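Long-range contacts in aromatic-amino-acid aminotransferase (Burkholderia pseudomallei, PDB 4F4E), which probably catalyses the pyridoxal-phosphate-dependent transamination of aromatic amino acids such as tyrosine, with 2-oxoglutarate as amino acceptor: residues V52-G57 / A401-R406; A147-S152 / V199-C204; L233-Q238 / V261-S266. All coordinates share one frame; numbering follows the deposited sequence. Where two conformers were deposited one is given.

All three contacts are buried; two share the central sheet and one lies apart. Interactions 2 and 3 belong to the mixed sheet, where strands 197-201 and 230-235 run side by side; the centres of interactions 2 and 3 are about 11 Å apart, and the backbones of Leu-200 and Ala-202 probably hydrogen-bond to Asp-234. Interaction 1 lies farther out, about 18 Å from the centre of the chain, and joins residues near the two ends of the sequence, with the other two nested in the loop it closes. Across it, methyl groups do nearly all the touching. Interaction 3 is regular parallel pairing beside the cofactor, whereas interaction 2 begins as strand pairing and opens into a serine-histidine-water network.

Interaction 1: residues V52-G57 / A401-R406; sequences VNLGVG and AALNTR
Leu-54 and Leu-403 reach each other through the same first torsion: each CG stands anti to its own carbonyl carbon (chi1 -60° and -65°), which brings the branched ends together. There the CD2 methyls of Leu-54 and Leu-403 meet at 3.8 Å, and the side chains cross at about a right angle, one methyl against one methyl rather than along their lengths. The second meeting point is Ala-402, whose short side chain points at 52-57. Its CB lies 3.8 Å from Val-56 CG2, the valine branch held between backbone N and carbonyl carbon. The same CB rests 3.8 Å from Asn-53 O, and Leu-54 CD2 is 4.1 Å from Ala-402 CB. The chain turns after strand 52-53. The CB of Asn-53 points away from 401-406, and Asn-53 OD1 accepts from Gly-55 N at 2.9 Å, forming an Asx turn. On the other segment a 3-10 turn ends at Ala-402, and the backbone then extends past Leu-403, leading away from 52-57. The contact thus brings an N-terminal segment against the C-terminal part of the chain, consistent with the small domain of fold-type I aminotransferases. Asn-407 ND2 binds Ala-402 O where this loop leads into helix 408-419. Val-411 of that helix packs on both Leu-54 and Leu-403, while strand 390-391 pairs with strand 52-53 and helix 35-45 receives the side chain of Asn-53.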
loop_
_atom_site.group_PDB
_atom_site.type_symbol
_atom_site.label_atom_id
_atom_site.label_comp_id
_atom_site.label_asym_id
_atom_site.label_seq_id
_atom_site.Cartn_x
_atom_site.Cartn_y
_atom_site.Cartn_z
ATOM N N VAL A 52 -26.751 -13.644 13.851
ATOM C CA VAL A 52 -25.333 -13.792 14.187
ATOM C C VAL A 52 -24.579 -14.063 12.917
ATOM O O VAL A 52 -24.938 -14.993 12.153
ATOM C CB VAL A 52 -25.083 -14.968 15.189
ATOM C CG1 VAL A 52 -23.605 -15.126 15.486
ATOM C CG2 VAL A 52 -25.859 -14.750 16.482
ATOM N N ASN A 53 -23.572 -13.220 12.659
ATOM C CA ASN A 53 -22.704 -13.418 11.514
ATOM C C ASN A 53 -21.416 -14.195 11.904
ATOM O O ASN A 53 -20.470 -13.649 12.441
ATOM C CB ASN A 53 -22.356 -12.092 10.814
ATOM C CG ASN A 53 -21.699 -12.301 9.450
ATOM O OD1 ASN A 53 -21.335 -13.388 9.068
ATOM N ND2 ASN A 53 -21.606 -11.227 8.686
ATOM N N LEU A 54 -21.396 -15.486 11.583
ATOM C CA LEU A 54 -20.182 -16.291 11.795
ATOM C C LEU A 54 -19.326 -16.411 10.527
ATOM O O LEU A 54 -18.348 -17.138 10.511
ATOM C CB LEU A 54 -20.578 -17.677 12.310
ATOM C CG LEU A 54 -21.353 -17.742 13.626
ATOM C CD1 LEU A 54 -21.685 -19.225 13.944
ATOM C CD2 LEU A 54 -20.533 -17.087 14.741
ATOM N N GLY A 55 -19.698 -15.693 9.480
ATOM C CA GLY A 55 -18.924 -15.623 8.264
ATOM C C GLY A 55 -17.832 -14.562 8.246
ATOM O O GLY A 55 -17.102 -14.461 7.272
ATOM N N VAL A 56 -17.703 -13.784 9.307
ATOM C CA VAL A 56 -16.674 -12.710 9.368
ATOM C C VAL A 56 -15.273 -13.307 9.522
ATOM O O VAL A 56 -15.119 -14.503 9.710
ATOM C CB VAL A 56 -16.959 -11.738 10.534
ATOM C CG1 VAL A 56 -18.327 -11.049 10.329
ATOM C CG2 VAL A 56 -16.983 -12.491 11.879
ATOM N N GLY A 57 -14.247 -12.462 9.474
ATOM C CA GLY A 57 -12.850 -12.918 9.538
ATOM C C GLY A 57 -12.017 -12.043 10.457
ATOM O O GLY A 57 -10.819 -11.853 10.252
ATOM N N ALA A 401 -14.028 -16.793 16.713
ATOM C CA ALA A 401 -13.733 -15.454 17.255
ATOM C C ALA A 401 -14.911 -14.485 17.243
ATOM O O ALA A 401 -14.799 -13.367 17.803
ATOM C CB ALA A 401 -12.511 -14.837 16.533
ATOM N N ALA A 402 -16.013 -14.859 16.583
ATOM C CA ALA A 402 -17.268 -14.108 16.618
ATOM C C ALA A 402 -18.316 -14.663 17.616
ATOM O O ALA A 402 -19.398 -14.113 17.793
ATOM C CB ALA A 402 -17.851 -14.009 15.200
ATOM N N LEU A 403 -17.915 -15.669 18.354
ATOM C CA LEU A 403 -18.735 -16.234 19.436
ATOM C C LEU A 403 -18.323 -15.524 20.727
ATOM O O LEU A 403 -17.155 -15.200 20.916
ATOM C CB LEU A 403 -18.459 -17.733 19.589
ATOM C CG LEU A 403 -18.858 -18.641 18.427
ATOM C CD1 LEU A 403 -18.390 -20.079 18.696
ATOM C CD2 LEU A 403 -20.355 -18.581 18.243
ATOM N N ASN A 404 -19.284 -15.331 21.600
ATOM C CA ASN A 404 -19.029 -14.770 22.898
ATOM C C ASN A 404 -20.094 -15.280 23.839
ATOM O O ASN A 404 -21.044 -15.930 23.423
ATOM C CB ASN A 404 -19.065 -13.240 22.795
ATOM C CG ASN A 404 -20.274 -12.747 22.042
ATOM O OD1 ASN A 404 -21.434 -12.812 22.540
ATOM N ND2 ASN A 404 -20.034 -12.222 20.855
ATOM N N THR A 405 -19.965 -14.978 25.136
ATOM C CA THR A 405 -20.958 -15.485 26.102
ATOM C C THR A 405 -22.412 -15.031 25.797
ATOM O O THR A 405 -23.366 -15.671 26.213
ATOM C CB THR A 405 -20.633 -15.057 27.565
ATOM O OG1 THR A 405 -20.757 -13.647 27.658
ATOM C CG2 THR A 405 -19.241 -15.510 27.965
ATOM N N ARG A 406 -22.597 -13.920 25.112
ATOM C CA ARG A 406 -23.910 -13.474 24.733
ATOM C C ARG A 406 -24.599 -14.241 23.589
ATOM O O ARG A 406 -25.849 -14.261 23.524
ATOM C CB ARG A 406 -23.925 -11.973 24.390
#

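Interaction 2: residues A147-S152 / V199-C204; sequences AISDPS and VLHACC. With EDO (1,2-ethanediol), chain C.
Val-199 and Ala-147 pair where strands 146-150 and 197-201 run as parallel neighbours in the central sheet of the large domain of a fold-type I pyridoxal-phosphate enzyme. This end is tight: Val-199 N gives a nearly straight bond (172°) to Ala-147 O at 2.8 Å. Alongside it Ile-148 and Val-199 point the same way, their CG2 methyls 4.1 Å apart, with His-156 and Phe-160 of helix 154-162 packed on the valine. Beyond this pair the short strand axes diverge at 41°, and the contact loosens into a hydrated, polar one. Ser-149 N and Val-199 O no longer bond directly; water 1 accepts from Ser-149 N at 2.9 Å and donates to Val-199 O at 2.9 Å. The same water bonds to Ser-152 OG, which chi1 (-162°) places opposite the backbone N, past the cis bond before Pro-151. There Ser-152 OG meets the ring edge of His-201, 2.8 Å from NE2, and it also bonds to His-156 ND1. Ser-152 OG thus links the two histidines, and His-156 in turn binds Asp-234, consistent with the network behind the cofactor ring in aspartate aminotransferases. Ser-149 OG lies obliquely to the His-201 ring and is engaged elsewhere, donating to Pro-151 O at 2.7 Å and bonding to His-205. On the loose side an ethanediol, probably from the crystallisation liquor, straddles the backbone of His-201: its O1 accepts from His-201 N at 2.8 Å, and its O2 donates to His-201 O at 2.7 Å.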
loop_
_atom_site.group_PDB
_atom_site.type_symbol
_atom_site.label_atom_id
_atom_site.label_comp_id
_atom_site.label_asym_id
_atom_site.label_seq_id
_atom_site.Cartn_x
_atom_site.Cartn_y
_atom_site.Cartn_z
ATOM N N ALA A 147 2.319 -23.613 -4.679
ATOM C CA ALA A 147 1.471 -24.625 -4.065
ATOM C C ALA A 147 0.905 -24.074 -2.781
ATOM O O ALA A 147 1.652 -23.609 -1.941
ATOM C CB ALA A 147 2.262 -25.892 -3.776
ATOM N N ILE A 148 -0.420 -24.170 -2.659
ATOM C CA ILE A 148 -1.170 -23.721 -1.499
ATOM C C ILE A 148 -1.916 -24.868 -0.840
ATOM O O ILE A 148 -2.145 -25.908 -1.466
ATOM C CB ILE A 148 -2.139 -22.562 -1.862
ATOM C CG1 ILE A 148 -3.215 -22.993 -2.867
ATOM C CG2 ILE A 148 -1.332 -21.412 -2.388
ATOM C CD1 ILE A 148 -4.365 -21.992 -3.001
ATOM N N SER A 149 -2.361 -24.677 0.407
ATOM C CA SER A 149 -3.118 -25.747 1.060
ATOM C C SER A 149 -4.487 -25.922 0.437
ATOM O O SER A 149 -5.113 -24.943 -0.004
ATOM C CB SER A 149 -3.226 -25.525 2.567
ATOM O OG SER A 149 -3.901 -24.315 2.925
ATOM N N ASP A 150 -4.983 -27.159 0.447
ATOM C CA ASP A 150 -6.382 -27.460 0.143
ATOM C C ASP A 150 -7.220 -27.531 1.424
ATOM O O ASP A 150 -7.097 -28.509 2.189
ATOM C CB ASP A 150 -6.453 -28.841 -0.535
ATOM C CG ASP A 150 -7.879 -29.257 -0.879
ATOM O OD1 ASP A 150 -8.684 -28.361 -1.169
ATOM O OD2 ASP A 150 -8.151 -30.482 -0.868
ATOM N N PRO A 151 -8.073 -26.534 1.699
ATOM C CA PRO A 151 -8.292 -25.234 1.118
ATOM C C PRO A 151 -7.340 -24.229 1.757
ATOM O O PRO A 151 -6.611 -24.563 2.690
ATOM C CB PRO A 151 -9.715 -24.912 1.552
ATOM C CG PRO A 151 -9.822 -25.484 2.892
ATOM C CD PRO A 151 -9.005 -26.764 2.822
ATOM N N SER A 152 -7.344 -23.003 1.234
ATOM C CA SER A 152 -6.625 -21.907 1.838
ATOM C C SER A 152 -7.407 -20.593 1.702
ATOM O O SER A 152 -8.242 -20.417 0.792
ATOM C CB SER A 152 -5.221 -21.776 1.176
ATOM O OG SER A 152 -4.379 -21.015 2.009
ATOM N N VAL A 199 3.343 -22.330 -0.039
ATOM C CA VAL A 199 2.755 -21.359 0.892
ATOM C C VAL A 199 2.222 -22.143 2.085
ATOM O O VAL A 199 1.339 -22.970 1.938
ATOM C CB VAL A 199 1.644 -20.541 0.235
ATOM C CG1 VAL A 199 1.011 -19.563 1.219
ATOM C CG2 VAL A 199 2.159 -19.861 -1.025
ATOM N N LEU A 200 2.814 -21.903 3.242
ATOM C CA LEU A 200 2.605 -22.664 4.455
ATOM C C LEU A 200 2.115 -21.734 5.563
ATOM O O LEU A 200 2.797 -20.744 5.908
ATOM C CB LEU A 200 3.943 -23.296 4.881
ATOM C CG LEU A 200 4.495 -24.362 3.924
ATOM C CD1 LEU A 200 6.023 -24.590 4.090
ATOM C CD2 LEU A 200 3.722 -25.669 4.143
ATOM N N HIS A 201 0.930 -22.039 6.106
ATOM C CA HIS A 201 0.452 -21.334 7.286
ATOM C C HIS A 201 1.266 -21.713 8.494
ATOM O O HIS A 201 1.404 -22.904 8.838
ATOM C CB HIS A 201 -1.014 -21.665 7.547
ATOM C CG HIS A 201 -1.953 -21.324 6.407
ATOM N ND1 HIS A 201 -2.986 -20.465 6.566
ATOM C CD2 HIS A 201 -2.033 -21.809 5.097
ATOM C CE1 HIS A 201 -3.691 -20.388 5.401
ATOM N NE2 HIS A 201 -3.117 -21.233 4.503
ATOM N N ALA A 202 1.738 -20.724 9.248
ATOM C CA ALA A 202 2.601 -21.033 10.372
ATOM C C ALA A 202 1.831 -21.727 11.478
ATOM O O ALA A 202 2.393 -22.525 12.222
ATOM C CB ALA A 202 3.292 -19.774 10.929
ATOM N N CYS A 203 0.569 -21.331 11.629
ATOM C CA CYS A 203 -0.327 -21.798 12.683
ATOM C C CYS A 203 -1.688 -21.150 12.445
ATOM O O CYS A 203 -1.828 -20.243 11.624
ATOM C CB CYS A 203 0.169 -21.460 14.098
ATOM S SG CYS A 203 0.254 -19.737 14.573
ATOM N N CYS A 204 -2.698 -21.630 13.149
ATOM C CA CYS A 204 -4.025 -21.019 13.075
ATOM C C CYS A 204 -4.518 -21.002 11.645
ATOM O O CYS A 204 -4.871 -19.945 11.067
ATOM C CB CYS A 204 -4.015 -19.632 13.676
ATOM S SG CYS A 204 -3.653 -19.611 15.461
HETATM C C1 EDO C . -0.354 -25.745 5.901
HETATM O O1 EDO C . -0.069 -24.508 5.293
HETATM C C2 EDO C . 0.327 -25.930 7.265
HETATM O O2 EDO C . -0.199 -25.048 8.217
HETATM O O HOH W 1 -1.488 -22.184 1.645
#

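Interaction 3: residues L233-Q238 / V261-S266; sequences LDIAYQ and VFVSSS
Ile-235 O is gripped by three groups: Ser-266 N bonds to it at 3.2 Å, water 3 donates to it at 2.8 Å, and Ser-265 CA adds a CA-H...O contact. The backbone pairing continues back along the strands: Ile-235 N binds Ser-264 O at 2.8 Å, nearly straight (172°), Ser-264 N binds Leu-233 O, and Leu-233 N binds Phe-262 O. This is the parallel pairing of a beta-alpha-beta unit whose connecting helix, 249-256, packs on the face bearing Leu-233 and Ile-235. On that face Ile-235 has CG1 anti to the backbone N (chi1 -171°), which leaves CG2 between N and the carbonyl carbon; this CG2 touches both Val-263 CG1 and, at 3.6 Å, Ser-265 CB. The face bearing Asp-234 and Ser-264 carries the polar groups, packed under helix 125-140. Water 2 donates to both Asp-234 OD1, at 2.7 Å, and Ser-264 OG, at 3.0 Å; this serine hydroxyl also bonds to Gly-126 O. Asp-234 OD2 bonds to His-156. The backbones stay close at Ala-236 and Ser-266, where water 3 also bridges Ser-266 O and Gln-238 N beside the last direct bond, and water 4 donates to Ala-236 O and Ser-266 O. Here the two segments hold the cofactor on the modified lysine at position 269: Ser-266 OG bonds to its phosphate and to Ser-268 N, and Tyr-237 OH to its ring oxygen O3.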
loop_
_atom_site.group_PDB
_atom_site.type_symbol
_atom_site.label_atom_id
_atom_site.label_comp_id
_atom_site.label_asym_id
_atom_site.label_seq_id
_atom_site.Cartn_x
_atom_site.Cartn_y
_atom_site.Cartn_z
ATOM N N LEU A 233 6.383 -18.909 4.284
ATOM C CA LEU A 233 5.563 -19.005 5.492
ATOM C C LEU A 233 4.667 -17.770 5.587
ATOM O O LEU A 233 5.096 -16.639 5.298
ATOM C CB LEU A 233 6.451 -19.164 6.734
ATOM C CG LEU A 233 7.152 -20.525 6.828
ATOM C CD1 LEU A 233 8.388 -20.425 7.689
ATOM C CD2 LEU A 233 6.195 -21.575 7.404
ATOM N N ASP A 234 3.414 -17.979 5.983
ATOM C CA ASP A 234 2.432 -16.910 6.189
ATOM C C ASP A 234 1.980 -17.021 7.639
ATOM O O ASP A 234 1.334 -18.012 8.051
ATOM C CB ASP A 234 1.244 -17.117 5.261
ATOM C CG ASP A 234 0.184 -16.034 5.379
ATOM O OD1 ASP A 234 0.136 -15.313 6.414
ATOM O OD2 ASP A 234 -0.640 -15.907 4.427
ATOM N N ILE A 235 2.439 -16.051 8.434
ATOM C CA ILE A 235 2.198 -15.992 9.893
ATOM C C ILE A 235 1.363 -14.751 10.236
ATOM O O ILE A 235 1.868 -13.658 10.515
ATOM C CB ILE A 235 3.510 -16.123 10.704
ATOM C CG1 ILE A 235 3.233 -16.276 12.213
ATOM C CG2 ILE A 235 4.514 -14.992 10.357
ATOM C CD1 ILE A 235 4.488 -16.691 13.038
ATOM N N ALA A 236 0.049 -14.933 10.152
ATOM C CA ALA A 236 -0.907 -13.864 10.354
ATOM C C ALA A 236 -1.517 -13.881 11.767
ATOM O O ALA A 236 -2.239 -12.969 12.120
ATOM C CB ALA A 236 -2.002 -13.953 9.309
ATOM N N TYR A 237 -1.239 -14.941 12.544
ATOM C CA TYR A 237 -1.887 -15.132 13.839
ATOM C C TYR A 237 -0.914 -15.474 14.970
ATOM O O TYR A 237 -1.243 -16.232 15.857
ATOM C CB TYR A 237 -2.977 -16.222 13.736
ATOM C CG TYR A 237 -4.034 -15.901 12.729
ATOM C CD1 TYR A 237 -5.128 -15.091 13.059
ATOM C CD2 TYR A 237 -3.987 -16.456 11.437
ATOM C CE1 TYR A 237 -6.095 -14.812 12.112
ATOM C CE2 TYR A 237 -4.925 -16.141 10.496
ATOM C CZ TYR A 237 -5.993 -15.341 10.843
ATOM O OH TYR A 237 -6.942 -15.039 9.908
ATOM N N GLN A 238 0.280 -14.875 14.962
ATOM C CA GLN A 238 1.253 -15.136 15.997
ATOM C C GLN A 238 0.684 -14.644 17.316
ATOM O O GLN A 238 0.455 -13.462 17.480
ATOM C CB GLN A 238 2.596 -14.450 15.727
ATOM C CG GLN A 238 3.670 -14.854 16.727
ATOM C CD GLN A 238 5.032 -14.248 16.417
ATOM O OE1 GLN A 238 5.177 -13.420 15.478
ATOM N NE2 GLN A 238 6.012 -14.629 17.185
ATOM N N VAL A 261 14.170 -18.679 2.945
ATOM C CA VAL A 261 12.801 -18.774 3.439
ATOM C C VAL A 261 12.189 -17.404 3.252
ATOM O O VAL A 261 12.836 -16.395 3.550
ATOM C CB VAL A 261 12.735 -19.122 4.956
ATOM C CG1 VAL A 261 11.282 -19.292 5.417
ATOM C CG2 VAL A 261 13.550 -20.369 5.295
ATOM N N PHE A 262 10.972 -17.358 2.735
ATOM C CA PHE A 262 10.165 -16.139 2.698
ATOM C C PHE A 262 9.146 -16.207 3.822
ATOM O O PHE A 262 8.606 -17.288 4.083
ATOM C CB PHE A 262 9.437 -16.015 1.361
ATOM C CG PHE A 262 10.324 -15.594 0.218
ATOM C CD1 PHE A 262 11.302 -16.422 -0.246
ATOM C CD2 PHE A 262 10.119 -14.397 -0.412
ATOM C CE1 PHE A 262 12.100 -16.064 -1.296
ATOM C CE2 PHE A 262 10.915 -14.017 -1.459
ATOM C CZ PHE A 262 11.903 -14.853 -1.912
ATOM N N VAL A 263 8.902 -15.076 4.501
ATOM C CA VAL A 263 7.933 -15.005 5.591
ATOM C C VAL A 263 7.087 -13.760 5.443
ATOM O O VAL A 263 7.608 -12.646 5.532
ATOM C CB VAL A 263 8.589 -14.938 6.984
ATOM C CG1 VAL A 263 7.524 -14.979 8.075
ATOM C CG2 VAL A 263 9.598 -16.103 7.173
ATOM N N SER A 264 5.790 -13.935 5.208
ATOM C CA SER A 264 4.854 -12.816 5.319
ATOM C C SER A 264 4.291 -12.854 6.736
ATOM O O SER A 264 3.736 -13.890 7.164
ATOM C CB SER A 264 3.697 -12.940 4.347
ATOM O OG SER A 264 2.616 -12.112 4.789
ATOM N N SER A 265 4.461 -11.762 7.459
ATOM C CA SER A 265 3.888 -11.607 8.770
ATOM C C SER A 265 2.905 -10.408 8.817
ATOM O O SER A 265 3.031 -9.455 8.035
ATOM C CB SER A 265 4.964 -11.484 9.850
ATOM O OG SER A 265 5.722 -10.321 9.747
ATOM N N SER A 266 1.925 -10.508 9.720
ATOM C CA SER A 266 0.879 -9.499 9.850
ATOM C C SER A 266 0.641 -9.171 11.301
ATOM O O SER A 266 0.623 -10.059 12.170
ATOM C CB SER A 266 -0.477 -10.025 9.335
ATOM O OG SER A 266 -1.499 -9.004 9.459
HETATM O O HOH W 2 0.610 -12.682 7.004
HETATM O O HOH W 3 1.397 -12.665 13.055
HETATM O O HOH W 4 -1.853 -10.471 13.019
#